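PDB 5X9J: PrhC from Penicillium brasilianum, which is a homodimeric isomerase of the trt14 family that takes part in the biosynthesis of the fungal meroterpenoid paraherquonin. Local coordinates for residues N158-A162 with K163-K167. Numbering follows the deposited sequence.
Sequences NRLAA and KQAAK
Ala165 N donates to Leu160 O at 2.8 Å and Gln164 N to Ala161 O at 3.1 Å, the paired backbone bonds of a Schellman motif, with Gln164 as the C-prime residue at a positive phi of 59°. The motif ends helix 150-162 and turns the chain toward helix 167-173. Leu160 O is gripped twice: Lys163 N also reaches it, at 3.0 Å but with a more bent N-H...O angle of 138°, and this donor and Ala165 N approach from opposite faces of the carbonyl plane. Past the turn the chain lays the methyls of Ala165 and Ala166 against the last turn of the helix. Ala166 CB lies 3.7 Å from Ala161 CB and 4.0 Å from Leu160 CB, bridging neighbouring residues of the helix. Farther out on the leucine side chain, the Leu160 CD2 methyl approaches Ala165 CB more loosely, at 4.3 Å; both side chains also touch Ile120, in the loop between strands 108-119 and 124-134. With CG beside its backbone N (chi1 -60°) and the chain extended beyond, Lys163 runs outward across the end of the helix, nearly at right angles to its axis, and NZ is hydrogen-bonded to Ile120 O, while Arg159 NH1 bonds to Gly121 O and Pro123 O of the same inter-strand loop. Along the way, Lys163 CG passes 3.6 Å from Arg159 O.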
loop_
_atom_site.group_PDB
_atom_site.type_symbol
_atom_site.label_atom_id
_atom_site.label_comp_id
_atom_site.label_asym_id
_atom_site.label_seq_id
_atom_site.Cartn_x
_atom_site.Cartn_y
_atom_site.Cartn_z
ATOM N N ASN B 158 -6.288 -12.258 -15.353
ATOM C CA ASN B 158 -6.940 -12.321 -16.657
ATOM C C ASN B 158 -6.115 -13.141 -17.647
ATOM O O ASN B 158 -6.663 -13.940 -18.409
ATOM C CB ASN B 158 -7.170 -10.910 -17.205
ATOM C CG ASN B 158 -8.247 -10.146 -16.442
ATOM O OD1 ASN B 158 -9.063 -10.726 -15.724
ATOM N ND2 ASN B 158 -8.258 -8.837 -16.616
ATOM N N ARG B 159 -4.795 -12.939 -17.667
ATOM C CA ARG B 159 -3.948 -13.709 -18.573
ATOM C C ARG B 159 -3.966 -15.190 -18.211
ATOM O O ARG B 159 -4.011 -16.047 -19.101
ATOM C CB ARG B 159 -2.522 -13.156 -18.558
ATOM C CG ARG B 159 -2.373 -11.811 -19.285
ATOM C CD ARG B 159 -0.918 -11.327 -19.281
ATOM N NE ARG B 159 -0.582 -10.674 -18.016
ATOM C CZ ARG B 159 0.613 -10.706 -17.423
ATOM N NH1 ARG B 159 1.638 -11.376 -17.960
ATOM N NH2 ARG B 159 0.782 -10.063 -16.274
ATOM N N LEU B 160 -3.944 -15.505 -16.912
ATOM C CA LEU B 160 -4.027 -16.893 -16.475
ATOM C C LEU B 160 -5.362 -17.512 -16.857
ATOM O O LEU B 160 -5.416 -18.675 -17.279
ATOM C CB LEU B 160 -3.823 -16.993 -14.957
ATOM C CG LEU B 160 -2.442 -16.648 -14.398
ATOM C CD1 LEU B 160 -2.471 -16.703 -12.868
ATOM C CD2 LEU B 160 -1.362 -17.586 -14.960
ATOM N N ALA B 161 -6.458 -16.758 -16.698
ATOM C CA ALA B 161 -7.771 -17.323 -16.987
ATOM C C ALA B 161 -7.932 -17.627 -18.470
ATOM O O ALA B 161 -8.587 -18.609 -18.827
ATOM C CB ALA B 161 -8.881 -16.382 -16.514
ATOM N N ALA B 162 -7.341 -16.808 -19.342
ATOM C CA ALA B 162 -7.374 -17.109 -20.768
ATOM C C ALA B 162 -6.650 -18.415 -21.095
ATOM O O ALA B 162 -6.903 -19.008 -22.148
ATOM C CB ALA B 162 -6.765 -15.951 -21.559
ATOM N N LYS B 163 -5.767 -18.878 -20.210
ATOM C CA LYS B 163 -5.026 -20.117 -20.388
ATOM C C LYS B 163 -5.502 -21.205 -19.434
ATOM O O LYS B 163 -4.766 -22.157 -19.168
ATOM C CB LYS B 163 -3.530 -19.842 -20.223
ATOM C CG LYS B 163 -3.040 -18.830 -21.253
ATOM C CD LYS B 163 -1.565 -18.503 -21.135
ATOM C CE LYS B 163 -1.086 -17.715 -22.368
ATOM N NZ LYS B 163 0.400 -17.549 -22.369
ATOM N N GLN B 164 -6.723 -21.068 -18.906
ATOM C CA GLN B 164 -7.342 -22.059 -18.020
ATOM C C GLN B 164 -6.526 -22.304 -16.755
ATOM O O GLN B 164 -6.616 -23.376 -16.145
ATOM C CB GLN B 164 -7.583 -23.386 -18.751
ATOM C CG GLN B 164 -8.299 -23.231 -20.079
ATOM C CD GLN B 164 -9.676 -22.624 -19.927
ATOM O OE1 GLN B 164 -10.313 -22.755 -18.886
ATOM N NE2 GLN B 164 -10.139 -21.951 -20.966
ATOM N N ALA B 165 -5.731 -21.322 -16.329
ATOM C CA ALA B 165 -4.807 -21.532 -15.223
ATOM C C ALA B 165 -5.104 -20.649 -14.017
ATOM O O ALA B 165 -4.223 -20.465 -13.172
ATOM C CB ALA B 165 -3.368 -21.302 -15.692
ATOM N N ALA B 166 -6.326 -20.105 -13.905
ATOM C CA ALA B 166 -6.626 -19.116 -12.866
ATOM C C ALA B 166 -7.407 -19.660 -11.674
ATOM O O ALA B 166 -7.438 -18.996 -10.624
ATOM C CB ALA B 166 -7.420 -17.942 -13.456
ATOM N N LYS B 167 -8.044 -20.824 -11.794
ATOM C CA LYS B 167 -9.012 -21.220 -10.773
ATOM C C LYS B 167 -8.363 -21.430 -9.409
ATOM O O LYS B 167 -8.983 -21.129 -8.385
ATOM C CB LYS B 167 -9.764 -22.478 -11.215
ATOM C CG LYS B 167 -10.716 -22.220 -12.374
ATOM C CD LYS B 167 -11.641 -23.407 -12.632
ATOM C CE LYS B 167 -12.651 -23.075 -13.724
ATOM N NZ LYS B 167 -13.479 -24.262 -14.113
#